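Local coordinates for oxidoreductase, putative (Neosartorya fumigata, PDB 6SKX), which probably catalyses the NADPH-dependent reductive amination of carbonyl compounds to amines, as a fungal reductive aminase, at residues A70-L75 with R99-R104; S58-I63 with K141-D146; V236-I241 with E253-M258. All blocks are in the same frame, centred on the assembly; numbering follows the deposited sequence.

Contact 1 (A70-L75 with R99-R104)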
loop_
_atom_site.group_PDB
_atom_site.type_symbol
_atom_site.label_atom_id
_atom_site.label_comp_id
_atom_site.label_asym_id
_atom_site.label_seq_id
_atom_site.Cartn_x
_atom_site.Cartn_y
_atom_site.Cartn_z
ATOM N N ALA A 70 -13.729 -12.034 -25.086
ATOM C CA ALA A 70 -14.538 -13.249 -24.842
ATOM C C ALA A 70 -16.029 -12.852 -24.823
ATOM O O ALA A 70 -16.894 -13.693 -25.236
ATOM C CB ALA A 70 -14.091 -13.939 -23.577
ATOM N N VAL A 71 -16.337 -11.613 -24.408
ATOM C CA VAL A 71 -17.728 -11.064 -24.491
ATOM C C VAL A 71 -18.176 -11.041 -25.969
ATOM O O VAL A 71 -19.280 -11.525 -26.241
ATOM C CB VAL A 71 -17.868 -9.667 -23.850
ATOM C CG1 VAL A 71 -19.276 -9.115 -24.045
ATOM C CG2 VAL A 71 -17.475 -9.662 -22.372
ATOM N N GLU A 72 -17.356 -10.511 -26.888
ATOM C CA GLU A 72 -17.706 -10.323 -28.336
ATOM C C GLU A 72 -17.856 -11.680 -29.029
ATOM O O GLU A 72 -18.829 -11.879 -29.756
ATOM C CB GLU A 72 -16.649 -9.493 -29.064
ATOM C CG GLU A 72 -16.415 -8.135 -28.432
ATOM C CD GLU A 72 -15.913 -7.054 -29.373
ATOM O OE1 GLU A 72 -14.672 -6.833 -29.417
ATOM O OE2 GLU A 72 -16.772 -6.405 -30.025
ATOM N N ALA A 73 -16.927 -12.590 -28.773
ATOM C CA ALA A 73 -16.927 -13.976 -29.283
ATOM C C ALA A 73 -18.154 -14.742 -28.761
ATOM O O ALA A 73 -18.801 -15.428 -29.570
ATOM C CB ALA A 73 -15.626 -14.652 -28.889
ATOM N N THR A 74 -18.487 -14.645 -27.468
ATOM C CA THR A 74 -19.611 -15.443 -26.894
ATOM C C THR A 74 -20.962 -15.019 -27.490
ATOM O O THR A 74 -21.835 -15.896 -27.668
ATOM C CB THR A 74 -19.632 -15.385 -25.364
ATOM O OG1 THR A 74 -18.360 -15.897 -24.958
ATOM C CG2 THR A 74 -20.777 -16.187 -24.777
ATOM N N LEU A 75 -21.148 -13.726 -27.748
ATOM C CA LEU A 75 -22.455 -13.158 -28.169
ATOM C C LEU A 75 -22.537 -12.924 -29.691
ATOM O O LEU A 75 -23.623 -12.483 -30.131
ATOM C CB LEU A 75 -22.647 -11.846 -27.407
ATOM C CG LEU A 75 -22.915 -11.999 -25.910
ATOM C CD1 LEU A 75 -23.173 -10.649 -25.282
ATOM C CD2 LEU A 75 -24.091 -12.918 -25.654
ATOM N N ARG A 99 -16.422 1.611 -24.139
ATOM C CA ARG A 99 -17.088 2.617 -25.007
ATOM C C ARG A 99 -17.520 1.941 -26.321
ATOM O O ARG A 99 -18.659 2.185 -26.726
ATOM C CB ARG A 99 -16.171 3.816 -25.243
ATOM C CG ARG A 99 -16.174 4.799 -24.087
ATOM C CD ARG A 99 -14.920 5.649 -24.064
ATOM N NE ARG A 99 -14.924 6.446 -22.843
ATOM C CZ ARG A 99 -13.851 6.736 -22.109
ATOM N NH1 ARG A 99 -12.642 6.319 -22.466
ATOM N NH2 ARG A 99 -14.001 7.455 -21.009
ATOM N N LYS A 100 -16.664 1.080 -26.891
ATOM C CA LYS A 100 -16.855 0.389 -28.199
ATOM C C LYS A 100 -17.967 -0.666 -28.074
ATOM O O LYS A 100 -18.870 -0.694 -28.945
ATOM C CB LYS A 100 -15.519 -0.191 -28.700
ATOM C CG LYS A 100 -14.558 0.870 -29.258
ATOM C CD LYS A 100 -13.103 0.451 -29.438
ATOM N N LEU A 101 -17.924 -1.494 -27.029
ATOM C CA LEU A 101 -18.982 -2.494 -26.745
ATOM C C LEU A 101 -20.324 -1.770 -26.517
ATOM O O LEU A 101 -21.331 -2.184 -27.089
ATOM C CB LEU A 101 -18.566 -3.302 -25.520
ATOM C CG LEU A 101 -18.672 -4.814 -25.644
ATOM C CD1 LEU A 101 -18.128 -5.295 -26.973
ATOM C CD2 LEU A 101 -17.921 -5.484 -24.506
ATOM N N SER A 102 -20.350 -0.706 -25.721
ATOM C CA SER A 102 -21.580 0.085 -25.494
ATOM C C SER A 102 -22.183 0.481 -26.842
ATOM O O SER A 102 -23.398 0.263 -27.009
ATOM C CB SER A 102 -21.316 1.293 -24.650
ATOM O OG SER A 102 -22.506 2.030 -24.465
ATOM N N ASP A 103 -21.369 1.061 -27.739
ATOM C CA ASP A 103 -21.800 1.598 -29.065
ATOM C C ASP A 103 -22.424 0.468 -29.891
ATOM O O ASP A 103 -23.516 0.652 -30.454
ATOM C CB ASP A 103 -20.627 2.213 -29.848
ATOM C CG ASP A 103 -20.182 3.603 -29.395
ATOM O OD1 ASP A 103 -20.924 4.256 -28.640
ATOM O OD2 ASP A 103 -19.087 4.034 -29.823
ATOM N N ARG A 104 -21.734 -0.665 -29.939
ATOM C CA ARG A 104 -22.168 -1.883 -30.662
ATOM C C ARG A 104 -23.524 -2.357 -30.118
ATOM O O ARG A 104 -24.429 -2.577 -30.946
ATOM C CB ARG A 104 -21.086 -2.944 -30.505
ATOM C CG ARG A 104 -20.962 -3.900 -31.673
ATOM C CD ARG A 104 -19.507 -4.117 -32.052
ATOM N NE ARG A 104 -18.996 -5.374 -31.563
ATOM C CZ ARG A 104 -19.459 -6.564 -31.921
ATOM N NH1 ARG A 104 -20.478 -6.668 -32.764
ATOM N NH2 ARG A 104 -18.911 -7.653 -31.409
#
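Two helices of the Rossmann-type NADP-binding domain, 68-75 and 95-106, run side by side over the parallel strands, and here V71 and E72 of the first meet L101 and R104 of the second. Their short segments lie 23° from parallel with axes 12.0 Å apart, far enough that side chains, not backbones, make the contact. On the inner side, V71 CG1 touches L101 CD2 at 3.9 Å, and both residues also rest on N89 of strand 86-89; branched aliphatic residues suit this buried layer. V71 CG1 stands anti to the backbone N (chi1 176°), which directs that methyl at the leucine. The other leucine methyl, CD1, packs against the glutamate stem, 3.6 Å from E72 CG, so the aliphatic part of E72 continues the apolar layer outward. Farther out, where E72 and R104 are partly exposed, their charged ends form a salt bridge. R104 bends at chi2 and chi3 and presents its guanidinium side-on, in its own plane, with two nitrogens on one oxygen. The carboxylate is turned 51° from that plane, and both N-H bonds are noticeably bent. E72 OE2 accepts R104 NE nearly along its C-O axis at 2.9 Å, and R104 NH2 from above the carboxylate plane at 2.8 Å.

Contact 2 (S58-I63 with K141-D146)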
loop_
_atom_site.group_PDB
_atom_site.type_symbol
_atom_site.label_atom_id
_atom_site.label_comp_id
_atom_site.label_asym_id
_atom_site.label_seq_id
_atom_site.Cartn_x
_atom_site.Cartn_y
_atom_site.Cartn_z
ATOM N N SER A 58 -33.949 -13.797 -20.085
ATOM C CA SER A 58 -34.327 -12.631 -19.254
ATOM C C SER A 58 -34.058 -11.327 -19.998
ATOM O O SER A 58 -33.290 -11.346 -20.930
ATOM C CB SER A 58 -33.538 -12.651 -17.976
ATOM O OG SER A 58 -33.959 -11.628 -17.111
ATOM N N ASP A 59 -34.747 -10.262 -19.611
ATOM C CA ASP A 59 -34.419 -8.904 -20.123
ATOM C C ASP A 59 -33.183 -8.324 -19.400
ATOM O O ASP A 59 -32.577 -7.375 -19.955
ATOM C CB ASP A 59 -35.644 -7.977 -20.017
ATOM C CG ASP A 59 -36.583 -8.072 -21.216
ATOM O OD1 ASP A 59 -36.266 -8.893 -22.133
ATOM O OD2 ASP A 59 -37.630 -7.339 -21.226
ATOM N N LEU A 60 -32.843 -8.850 -18.222
ATOM C CA LEU A 60 -31.656 -8.397 -17.448
ATOM C C LEU A 60 -30.547 -9.441 -17.593
ATOM O O LEU A 60 -30.673 -10.526 -17.056
ATOM C CB LEU A 60 -32.049 -8.170 -15.991
ATOM C CG LEU A 60 -30.951 -7.633 -15.081
ATOM C CD1 LEU A 60 -30.366 -6.349 -15.625
ATOM C CD2 LEU A 60 -31.482 -7.421 -13.680
ATOM N N ILE A 61 -29.490 -9.067 -18.296
ATOM C CA ILE A 61 -28.339 -9.911 -18.651
ATOM C C ILE A 61 -27.105 -9.371 -17.927
ATOM O O ILE A 61 -26.814 -8.210 -18.116
ATOM C CB ILE A 61 -28.230 -9.896 -20.183
ATOM C CG1 ILE A 61 -29.438 -10.614 -20.806
ATOM C CG2 ILE A 61 -26.922 -10.504 -20.654
ATOM C CD1 ILE A 61 -29.762 -10.030 -22.114
ATOM N N ILE A 62 -26.482 -10.187 -17.057
ATOM C CA ILE A 62 -25.270 -9.831 -16.260
ATOM C C ILE A 62 -24.105 -10.641 -16.830
ATOM O O ILE A 62 -24.173 -11.878 -16.873
ATOM C CB ILE A 62 -25.415 -10.126 -14.757
ATOM C CG1 ILE A 62 -26.772 -9.718 -14.168
ATOM C CG2 ILE A 62 -24.261 -9.500 -13.996
ATOM C CD1 ILE A 62 -26.897 -8.283 -13.858
ATOM N N ILE A 63 -23.098 -9.959 -17.330
ATOM C CA ILE A 63 -21.957 -10.633 -17.991
ATOM C C ILE A 63 -20.760 -10.543 -17.058
ATOM O O ILE A 63 -20.412 -9.416 -16.645
ATOM C CB ILE A 63 -21.677 -9.978 -19.356
ATOM C CG1 ILE A 63 -22.959 -9.843 -20.187
ATOM C CG2 ILE A 63 -20.588 -10.741 -20.090
ATOM C CD1 ILE A 63 -22.756 -9.140 -21.505
ATOM N N LYS A 141 -31.006 2.780 -13.158
ATOM C CA LYS A 141 -32.110 3.101 -12.209
ATOM C C LYS A 141 -33.099 1.909 -12.089
ATOM O O LYS A 141 -33.556 1.609 -10.975
ATOM C CB LYS A 141 -32.821 4.394 -12.626
ATOM C CG LYS A 141 -33.846 4.863 -11.607
ATOM C CD LYS A 141 -34.576 6.172 -11.914
ATOM C CE LYS A 141 -34.944 6.923 -10.647
ATOM N NZ LYS A 141 -36.373 7.302 -10.626
ATOM N N ALA A 142 -33.432 1.227 -13.184
ATOM C CA ALA A 142 -34.413 0.112 -13.216
ATOM C C ALA A 142 -33.806 -1.193 -12.669
ATOM O O ALA A 142 -34.569 -2.041 -12.166
ATOM C CB ALA A 142 -34.943 -0.065 -14.621
ATOM N N ALA A 143 -32.485 -1.344 -12.735
ATOM C CA ALA A 143 -31.747 -2.581 -12.366
ATOM C C ALA A 143 -31.242 -2.544 -10.911
ATOM O O ALA A 143 -30.828 -3.619 -10.399
ATOM C CB ALA A 143 -30.594 -2.788 -13.324
ATOM N N GLU A 144 -31.216 -1.371 -10.281
ATOM C CA GLU A 144 -30.426 -1.138 -9.037
ATOM C C GLU A 144 -30.982 -2.019 -7.905
ATOM O O GLU A 144 -30.190 -2.560 -7.128
ATOM C CB GLU A 144 -30.442 0.351 -8.675
ATOM C CG GLU A 144 -29.608 0.674 -7.448
ATOM C CD GLU A 144 -29.406 2.159 -7.162
ATOM O OE1 GLU A 144 -30.187 2.993 -7.682
ATOM O OE2 GLU A 144 -28.463 2.475 -6.418
ATOM N N GLY A 145 -32.303 -2.168 -7.831
ATOM C CA GLY A 145 -33.003 -2.989 -6.829
ATOM C C GLY A 145 -32.520 -4.426 -6.858
ATOM O O GLY A 145 -32.363 -5.041 -5.754
ATOM N N ASP A 146 -32.223 -4.918 -8.061
ATOM C CA ASP A 146 -31.660 -6.282 -8.282
ATOM C C ASP A 146 -30.145 -6.255 -7.980
ATOM O O ASP A 146 -29.654 -7.117 -7.239
ATOM C CB ASP A 146 -31.958 -6.773 -9.703
ATOM C CG ASP A 146 -33.423 -6.777 -10.109
ATOM O OD1 ASP A 146 -34.289 -7.087 -9.251
ATOM O OD2 ASP A 146 -33.693 -6.472 -11.289
#
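L60 and D146 run alongside each other head to tail, the leucine reaching out from strand 60-63 and the aspartate reaching back from helix 137-147. The two methyls of L60 divide the contact. CG is anti to the backbone N (chi1 -177°), and that torsion carries it on past CB, so that both methyls meet the helix; CD2 of L60 lies 3.4 Å from D146 OD2 and 4.1 Å from D146 CB, alongside the acid. The other methyl, L60 CD1, approaches A143 CB at 4.2 Å. Alanine suits that spot because its single methyl lets the helix backbone come near the strand, with L60 CA 7.7 Å from A143 CA. No hydrogen bond joins the segments: OD1 of D146 is hydrogen-bonded to the hydroxyl of Y25, while OD2 lies against the leucine methyl. S58 OG accepts the backbone N of L60 at 3.2 Å (N-H...O angle 158°), an ST turn at the entry to the strand, just before L60. Strand 60-63 lies between parallel strands 3-7 and 86-89 of the Rossmann-type sheet, and L60 also packs on V4 and I88 of these neighbours. Helix 137-147, which follows strand 130-135 in the chain, lies against this inner strand of the sheet.

Contact 3 (V236-I241 with E253-M258); sequences VGIQNI and EFIRPM
In the all-helical C-terminal domain, I238 and I241 on helix 231-248 pack against I255, which sits in the short 3-10 segment leading into helix 256-267. Across the two segments the interaction is wholly apolar. I255 sets its CD1 against both partners: CG1 anti to its backbone N (chi1 -155°) and a further extended chi2 carry that methyl outward to the two isoleucines, which are one helical turn apart. I255 CD1 lies 3.6 Å from I241 CD1, with the two side chains crossing at about a right angle, and 3.9 Å from I238 CG1. All three residues are buried, and beta-branched aliphatic chains suit such a place because they fill it with little freedom of rotation. The packing extends to H183 of helix 162-188, which touches both I241 and I255, and to K259 and M262, which meet I238.

Polar interactions occur within the segments and to the second subunit, none across the two segments. R256 NH1 and E253 OE2 form a long salt bridge of 3.5 Å within their own segment, on its exposed side, where charged residues belong.

The second subunit approaches closely: its Y175 packs on I238, and its F261 meets the ring of F254 with the planes about 35° apart. N240 ND2 hydrogen-bonds to OD1 of N92 of the second subunit, a residue that binds NADP(+).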
loop_
_atom_site.group_PDB
_atom_site.type_symbol
_atom_site.label_atom_id
_atom_site.label_comp_id
_atom_site.label_asym_id
_atom_site.label_seq_id
_atom_site.Cartn_x
_atom_site.Cartn_y
_atom_site.Cartn_z
ATOM N N VAL A 236 17.578 9.840 0.539
ATOM C CA VAL A 236 18.688 9.187 1.300
ATOM C C VAL A 236 18.082 7.987 2.038
ATOM O O VAL A 236 18.764 6.933 2.129
ATOM C CB VAL A 236 19.525 10.155 2.193
ATOM C CG1 VAL A 236 19.144 11.625 2.053
ATOM C CG2 VAL A 236 19.582 9.779 3.675
ATOM N N GLY A 237 16.842 8.131 2.519
ATOM C CA GLY A 237 16.025 7.032 3.068
ATOM C C GLY A 237 15.862 5.907 2.056
ATOM O O GLY A 237 16.083 4.733 2.435
ATOM N N ILE A 238 15.535 6.236 0.798
ATOM C CA ILE A 238 15.369 5.217 -0.287
ATOM C C ILE A 238 16.714 4.523 -0.556
ATOM O O ILE A 238 16.685 3.307 -0.753
ATOM C CB ILE A 238 14.747 5.803 -1.569
ATOM C CG1 ILE A 238 13.223 5.856 -1.482
ATOM C CG2 ILE A 238 15.145 4.993 -2.791
ATOM C CD1 ILE A 238 12.700 6.700 -0.383
ATOM N N GLN A 239 17.838 5.253 -0.564
ATOM C CA GLN A 239 19.196 4.675 -0.817
ATOM C C GLN A 239 19.534 3.649 0.267
ATOM O O GLN A 239 20.070 2.586 -0.058
ATOM C CB GLN A 239 20.297 5.749 -0.856
ATOM C CG GLN A 239 20.587 6.291 -2.253
ATOM C CD GLN A 239 20.770 5.202 -3.284
ATOM O OE1 GLN A 239 21.403 4.175 -3.040
ATOM N NE2 GLN A 239 20.179 5.410 -4.441
ATOM N N ASN A 240 19.214 3.955 1.521
ATOM C CA ASN A 240 19.428 3.012 2.647
ATOM C C ASN A 240 18.679 1.701 2.349
ATOM O O ASN A 240 19.245 0.633 2.635
ATOM C CB ASN A 240 19.054 3.684 3.970
ATOM C CG ASN A 240 20.059 4.729 4.413
ATOM O OD1 ASN A 240 21.185 4.753 3.915
ATOM N ND2 ASN A 240 19.663 5.594 5.346
ATOM N N ILE A 241 17.448 1.777 1.814
ATOM C CA ILE A 241 16.562 0.591 1.606
ATOM C C ILE A 241 17.216 -0.247 0.504
ATOM O O ILE A 241 17.377 -1.467 0.676
ATOM C CB ILE A 241 15.122 1.012 1.230
ATOM C CG1 ILE A 241 14.365 1.668 2.383
ATOM C CG2 ILE A 241 14.346 -0.161 0.669
ATOM C CD1 ILE A 241 13.185 2.503 1.920
ATOM N N GLU A 253 13.977 -3.621 -7.066
ATOM C CA GLU A 253 13.333 -3.107 -8.321
ATOM C C GLU A 253 12.050 -2.326 -7.978
ATOM O O GLU A 253 11.834 -1.241 -8.541
ATOM C CB GLU A 253 13.033 -4.258 -9.289
ATOM C CG GLU A 253 14.260 -4.843 -9.975
ATOM C CD GLU A 253 15.102 -3.869 -10.795
ATOM O OE1 GLU A 253 14.534 -2.923 -11.358
ATOM O OE2 GLU A 253 16.338 -4.057 -10.860
ATOM N N PHE A 254 11.254 -2.848 -7.042
ATOM C CA PHE A 254 9.959 -2.296 -6.567
ATOM C C PHE A 254 10.027 -0.824 -6.166
ATOM O O PHE A 254 8.971 -0.189 -6.339
ATOM C CB PHE A 254 9.468 -3.070 -5.347
ATOM C CG PHE A 254 8.743 -4.346 -5.653
ATOM C CD1 PHE A 254 7.673 -4.360 -6.540
ATOM C CD2 PHE A 254 9.094 -5.521 -5.011
ATOM C CE1 PHE A 254 6.978 -5.532 -6.785
ATOM C CE2 PHE A 254 8.397 -6.689 -5.256
ATOM C CZ PHE A 254 7.338 -6.690 -6.143
ATOM N N ILE A 255 11.158 -0.314 -5.647
ATOM C CA ILE A 255 11.267 1.088 -5.115
ATOM C C ILE A 255 12.008 1.997 -6.109
ATOM O O ILE A 255 11.985 3.237 -5.882
ATOM C CB ILE A 255 11.926 1.129 -3.708
ATOM C CG1 ILE A 255 11.515 2.367 -2.910
ATOM C CG2 ILE A 255 13.450 1.030 -3.785
ATOM C CD1 ILE A 255 11.793 2.258 -1.411
ATOM N N ARG A 256 12.579 1.446 -7.190
ATOM C CA ARG A 256 13.353 2.213 -8.212
ATOM C C ARG A 256 12.480 3.249 -8.917
ATOM O O ARG A 256 12.900 4.407 -9.041
ATOM C CB ARG A 256 14.087 1.273 -9.177
ATOM C CG ARG A 256 15.282 0.572 -8.535
ATOM C CD ARG A 256 16.534 0.511 -9.396
ATOM N NE ARG A 256 17.753 0.319 -8.606
ATOM C CZ ARG A 256 18.197 -0.850 -8.132
ATOM N NH1 ARG A 256 17.524 -1.972 -8.349
ATOM N NH2 ARG A 256 19.317 -0.889 -7.426
ATOM N N PRO A 257 11.234 2.922 -9.349
ATOM C CA PRO A 257 10.368 3.920 -9.977
ATOM C C PRO A 257 10.134 5.141 -9.073
ATOM O O PRO A 257 10.182 6.235 -9.578
ATOM C CB PRO A 257 9.075 3.151 -10.279
ATOM C CG PRO A 257 9.550 1.722 -10.367
ATOM C CD PRO A 257 10.589 1.610 -9.270
ATOM N N MET A 258 9.896 4.948 -7.772
ATOM C CA MET A 258 9.671 6.086 -6.836
ATOM C C MET A 258 10.967 6.901 -6.702
ATOM O O MET A 258 10.860 8.139 -6.622
ATOM C CB MET A 258 9.230 5.596 -5.462
ATOM C CG MET A 258 9.167 6.684 -4.417
ATOM S SD MET A 258 7.710 7.729 -4.528
ATOM C CE MET A 258 6.448 6.615 -3.907
#

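Contacts 1 and 2 belong to the same Rossmann-type domain and touch each other: their centres are 18 Å apart, and strand 60-63 runs on in the chain to helix 68-75, with V71 CG2 4.0 Å from I63 CG2. Contact 1 is nested within the loop closed by contact 2. It is also close to the cofactor site, which is empty in this chain, the V71 side chain lying about 4 Å from that of L65, a residue that binds NADP(+), whereas contact 2 has no NADP-binding residue close by. Contact 3 is in the C-terminal domain, across the chain's centre, its centre 42 Å from that of contact 1 and 47 Å from that of contact 2. Its I238 side chain is about 9 Å from that of S229, another NADP-binding residue.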